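Local atomic coordinates of type II restriction enzyme MunI (Mycoplasma, PDB entry 1D02), a protein that cuts double-stranded DNA at the sequence 5'-CAATTG-3' after the first C, working as a homodimeric type II restriction endonuclease. Residues Arg9-Trp12 and Gln13-Ala16; Ala133-Ile137 and Gly138-Asp142. The protein carries 1 engineered substitution. One frame throughout, in Å; residues are numbered along the deposited sequence.

How the contacts relate
Both contacts are local ones at the ends of helices in a single PDDEXK-clan nuclease chain: contact 1 opens helix 12-21 near the N-terminus, and contact 2, much later in the sequence, closes helix 128-138. Their centres lie 27 Å apart, their nearest atoms about 15 Å. Contact 1 sits at the surface, packed against helices 27-34 and 186-197, and belongs to helical packing away from the bound DNA, its nearest atom about 21 Å off. Contact 2 rests against strand 93-101 of the mixed central sheet and comes within about 7 Å of the DNA at its nearest atom, shaping the exit from a helix that also touches the dimer partner, Ala133 packing on Phe168 of the second subunit.

Contact 1. Residues Arg9-Trp12 and Gln13-Ala16; sequences RLNW and QALA
At Asn11 the backbone passes through an inverse gamma turn and enters helix 12-21, where Ala16 N donates to Trp12 O at 2.9 Å. Asn11 is the N-cap of this helix. Its amide oxygen OD1 takes the N-H of Ala14 at 3.0 Å, replacing the carbonyl that an earlier turn would have supplied. The bond is moderately bent (149°), and the nitrogen stands above the carbonyl plane, 57° out of it. The cap is reached because CG lies anti to the backbone N (chi1 -166°), turning the amide towards the first helical turn. Asparagine suits the place: its short chain puts the acceptor within range of Ala14 while ND2 donates to the backbone O of Glu36. The carbonyl of Asn11 adds weak bonds from Ala14 N and Leu15 N. Alanine at 14 keeps the side chain small where the capping amide lies close, CB being 3.5 Å from Asn11 CG.

On the apolar side, Trp12 sends its ring back over Leu10, whose CB sits 3.6 Å above the ring plane, offset toward the rim. Leu15, one turn further on, brings CD2 obliquely to within 4.3 Å of Trp12 CE3. Leu10 and Leu15 are buried, whereas Trp12 stays partly exposed; Leu10 and Trp12 rest on Val190 of helix 186-197, while Leu15 reaches Val30 and Val34 of helix 27-34.

A bend at chi2 folds the polar amide of exposed Gln13 back, so that OE1 faces a water also held by Leu10 O; the amide plane stands almost perpendicular to that of Asn11. This water donates both to Gln13 OE1, at 2.9 Å, and to Leu10 O, and lies in plane at the edge of the Trp12 indole.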
loop_
_atom_site.group_PDB
_atom_site.type_symbol
_atom_site.label_atom_id
_atom_site.label_comp_id
_atom_site.label_asym_id
_atom_site.label_seq_id
_atom_site.Cartn_x
_atom_site.Cartn_y
_atom_site.Cartn_z
ATOM N N ARG D 9 -20.866 -22.838 12.791
ATOM C CA ARG D 9 -21.213 -23.364 11.469
ATOM C C ARG D 9 -21.985 -22.369 10.591
ATOM O O ARG D 9 -22.981 -21.793 11.010
ATOM C CB ARG D 9 -22.007 -24.672 11.595
ATOM C CG ARG D 9 -22.222 -25.339 10.231
ATOM C CD ARG D 9 -22.779 -26.727 10.321
ATOM N NE ARG D 9 -21.997 -27.585 11.206
ATOM C CZ ARG D 9 -22.385 -28.809 11.559
ATOM N NH1 ARG D 9 -23.521 -29.294 11.081
ATOM N NH2 ARG D 9 -21.669 -29.530 12.413
ATOM N N LEU D 10 -21.521 -22.205 9.356
ATOM C CA LEU D 10 -22.150 -21.277 8.439
ATOM C C LEU D 10 -23.382 -21.916 7.772
ATOM O O LEU D 10 -23.559 -23.138 7.823
ATOM C CB LEU D 10 -21.094 -20.832 7.407
ATOM C CG LEU D 10 -19.892 -20.095 8.002
ATOM C CD1 LEU D 10 -18.996 -19.541 6.865
ATOM C CD2 LEU D 10 -20.388 -18.927 8.827
ATOM N N ASN D 11 -24.231 -21.086 7.163
ATOM C CA ASN D 11 -25.458 -21.582 6.532
ATOM C C ASN D 11 -25.221 -21.921 5.078
ATOM O O ASN D 11 -25.645 -21.185 4.176
ATOM C CB ASN D 11 -26.540 -20.519 6.652
ATOM C CG ASN D 11 -27.930 -21.053 6.348
ATOM O OD1 ASN D 11 -28.084 -22.082 5.681
ATOM N ND2 ASN D 11 -28.945 -20.330 6.796
ATOM N N TRP D 12 -24.560 -23.049 4.858
ATOM C CA TRP D 12 -24.228 -23.485 3.527
ATOM C C TRP D 12 -25.470 -23.764 2.680
ATOM O O TRP D 12 -25.423 -23.603 1.462
ATOM C CB TRP D 12 -23.322 -24.714 3.610
ATOM C CG TRP D 12 -22.005 -24.397 4.294
ATOM C CD1 TRP D 12 -21.666 -24.654 5.608
ATOM C CD2 TRP D 12 -20.871 -23.718 3.715
ATOM N NE1 TRP D 12 -20.398 -24.178 5.873
ATOM C CE2 TRP D 12 -19.884 -23.604 4.735
ATOM C CE3 TRP D 12 -20.594 -23.193 2.440
ATOM C CZ2 TRP D 12 -18.643 -22.993 4.515
ATOM C CZ3 TRP D 12 -19.356 -22.579 2.217
ATOM C CH2 TRP D 12 -18.393 -22.489 3.252
ATOM N N GLN D 13 -26.569 -24.178 3.313
ATOM C CA GLN D 13 -27.788 -24.453 2.551
ATOM C C GLN D 13 -28.361 -23.172 1.946
ATOM O O GLN D 13 -28.864 -23.194 0.813
ATOM C CB GLN D 13 -28.848 -25.130 3.427
ATOM C CG GLN D 13 -28.412 -26.511 3.958
ATOM C CD GLN D 13 -27.937 -26.444 5.406
ATOM O OE1 GLN D 13 -27.273 -25.475 5.810
ATOM N NE2 GLN D 13 -28.275 -27.481 6.199
ATOM N N ALA D 14 -28.285 -22.060 2.680
ATOM C CA ALA D 14 -28.807 -20.798 2.164
ATOM C C ALA D 14 -27.958 -20.365 0.976
ATOM O O ALA D 14 -28.498 -19.861 0.002
ATOM C CB ALA D 14 -28.795 -19.710 3.220
ATOM N N LEU D 15 -26.642 -20.565 1.056
ATOM C CA LEU D 15 -25.766 -20.200 -0.069
ATOM C C LEU D 15 -26.061 -21.090 -1.292
ATOM O O LEU D 15 -26.083 -20.611 -2.452
ATOM C CB LEU D 15 -24.288 -20.329 0.334
ATOM C CG LEU D 15 -23.267 -20.061 -0.787
ATOM C CD1 LEU D 15 -23.488 -18.647 -1.358
ATOM C CD2 LEU D 15 -21.855 -20.173 -0.272
ATOM N N ALA D 16 -26.289 -22.383 -1.045
ATOM C CA ALA D 16 -26.603 -23.286 -2.153
ATOM C C ALA D 16 -27.923 -22.832 -2.802
ATOM O O ALA D 16 -28.088 -22.917 -4.023
ATOM C CB ALA D 16 -26.698 -24.735 -1.656
HETATM O O HOH W 1 -24.595 -25.840 6.977
#

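Contact 2. Residues Ala133-Ile137 and Gly138-Asp142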
loop_
_atom_site.group_PDB
_atom_site.type_symbol
_atom_site.label_atom_id
_atom_site.label_comp_id
_atom_site.label_asym_id
_atom_site.label_seq_id
_atom_site.Cartn_x
_atom_site.Cartn_y
_atom_site.Cartn_z
ATOM N N ALA D 133 -4.831 0.848 13.833
ATOM C CA ALA D 133 -6.240 1.222 13.943
ATOM C C ALA D 133 -7.169 0.003 13.747
ATOM O O ALA D 133 -8.148 -0.195 14.496
ATOM C CB ALA D 133 -6.568 2.303 12.910
ATOM N N TYR D 134 -6.862 -0.812 12.738
ATOM C CA TYR D 134 -7.673 -1.991 12.443
ATOM C C TYR D 134 -7.635 -3.001 13.590
ATOM O O TYR D 134 -8.673 -3.551 13.986
ATOM C CB TYR D 134 -7.185 -2.681 11.163
ATOM C CG TYR D 134 -7.780 -2.117 9.874
ATOM C CD1 TYR D 134 -7.875 -0.746 9.655
ATOM C CD2 TYR D 134 -8.251 -2.978 8.885
ATOM C CE1 TYR D 134 -8.438 -0.244 8.464
ATOM C CE2 TYR D 134 -8.801 -2.490 7.703
ATOM C CZ TYR D 134 -8.897 -1.126 7.505
ATOM O OH TYR D 134 -9.505 -0.659 6.360
ATOM N N ARG D 135 -6.443 -3.242 14.120
ATOM C CA ARG D 135 -6.334 -4.198 15.228
ATOM C C ARG D 135 -7.046 -3.692 16.488
ATOM O O ARG D 135 -7.676 -4.482 17.211
ATOM C CB ARG D 135 -4.866 -4.509 15.525
ATOM C CG ARG D 135 -4.171 -5.352 14.437
ATOM C CD ARG D 135 -2.871 -5.913 14.997
ATOM N NE ARG D 135 -2.053 -6.658 14.035
ATOM C CZ ARG D 135 -2.223 -7.934 13.695
ATOM N NH1 ARG D 135 -3.221 -8.670 14.217
ATOM N NH2 ARG D 135 -1.326 -8.511 12.900
ATOM N N THR D 136 -6.983 -2.385 16.750
ATOM C CA THR D 136 -7.654 -1.813 17.920
ATOM C C THR D 136 -9.166 -1.910 17.797
ATOM O O THR D 136 -9.865 -2.334 18.725
ATOM C CB THR D 136 -7.306 -0.309 18.103
ATOM O OG1 THR D 136 -5.923 -0.187 18.418
ATOM C CG2 THR D 136 -8.175 0.333 19.214
ATOM N N ILE D 137 -9.675 -1.542 16.627
ATOM C CA ILE D 137 -11.113 -1.538 16.434
ATOM C C ILE D 137 -11.697 -2.936 16.280
ATOM O O ILE D 137 -12.646 -3.290 16.973
ATOM C CB ILE D 137 -11.473 -0.654 15.217
ATOM C CG1 ILE D 137 -11.099 0.792 15.536
ATOM C CG2 ILE D 137 -13.001 -0.741 14.910
ATOM C CD1 ILE D 137 -11.161 1.750 14.348
ATOM N N GLY D 138 -11.093 -3.747 15.420
ATOM C CA GLY D 138 -11.624 -5.075 15.172
ATOM C C GLY D 138 -11.352 -6.106 16.248
ATOM O O GLY D 138 -12.029 -7.136 16.287
ATOM N N GLY D 139 -10.348 -5.863 17.097
ATOM C CA GLY D 139 -10.063 -6.807 18.165
ATOM C C GLY D 139 -9.130 -7.962 17.839
ATOM O O GLY D 139 -8.923 -8.825 18.694
ATOM N N ILE D 140 -8.553 -7.996 16.633
ATOM C CA ILE D 140 -7.662 -9.078 16.224
ATOM C C ILE D 140 -6.196 -8.716 16.441
ATOM O O ILE D 140 -5.609 -7.984 15.643
ATOM C CB ILE D 140 -7.865 -9.432 14.716
ATOM C CG1 ILE D 140 -9.349 -9.721 14.457
ATOM C CG2 ILE D 140 -6.982 -10.642 14.308
ATOM C CD1 ILE D 140 -9.693 -9.866 12.967
ATOM N N ASN D 141 -5.593 -9.233 17.514
ATOM C CA ASN D 141 -4.188 -8.959 17.784
ATOM C C ASN D 141 -3.243 -10.123 17.482
ATOM O O ASN D 141 -2.026 -10.008 17.701
ATOM C CB ASN D 141 -4.014 -8.486 19.239
ATOM C CG ASN D 141 -4.654 -7.128 19.471
ATOM O OD1 ASN D 141 -4.312 -6.159 18.795
ATOM N ND2 ASN D 141 -5.597 -7.054 20.411
ATOM N N ASP D 142 -3.789 -11.226 16.969
ATOM C CA ASP D 142 -2.967 -12.391 16.642
ATOM C C ASP D 142 -1.920 -11.960 15.626
ATOM O O ASP D 142 -2.255 -11.460 14.550
ATOM C CB ASP D 142 -3.828 -13.500 16.047
ATOM C CG ASP D 142 -5.005 -13.852 16.917
ATOM O OD1 ASP D 142 -5.111 -15.038 17.311
ATOM O OD2 ASP D 142 -5.828 -12.957 17.205
HETATM O O HOH W 2 -8.807 -6.270 14.271
HETATM O O HOH W 3 -7.412 -5.057 19.929
#
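Arg135 reaches across to the chain beyond its own helix, NH1 donating to Ile140 O at 2.9 Å and to Asp142 O at 3.0 Å. Its chain, extended from CG to NE, runs alongside the loop and passes Ile140 O with CG at 3.2 Å. Ile140 O lies near the guanidinium plane, whereas Asp142 O is tilted 31° from it; NH2 donates a hydrogen bond to Ile145 O. Arginine is apt here, its long arm and several N-H groups binding carbonyls of the loop that follows the helix.

The close-packed part is the C-terminus of helix 128-138, ended by a glycine of positive phi. Gly138 N donates to Tyr134 O at 2.8 Å, and Gly139 N to Arg135 O at 3.0 Å. At Gly139 (phi 87°) a CB would jam against the preceding carbonyl oxygen; at Gly138 one would crowd Tyr134 O. A water bridging Tyr134 O and Ile140 N completes the helix end. Gly138 also makes a backbone hydrogen bond with Ile94, and buried Tyr134 stacks edge-to-face with Phe96, joining the helix to strand 93-101 of the central sheet.

Towards solvent the joint is looser. Exposed Asn141, well suited to a wet surface, donates from ND2 to another water, 2.7 Å away, which in turn donates to Arg135 O.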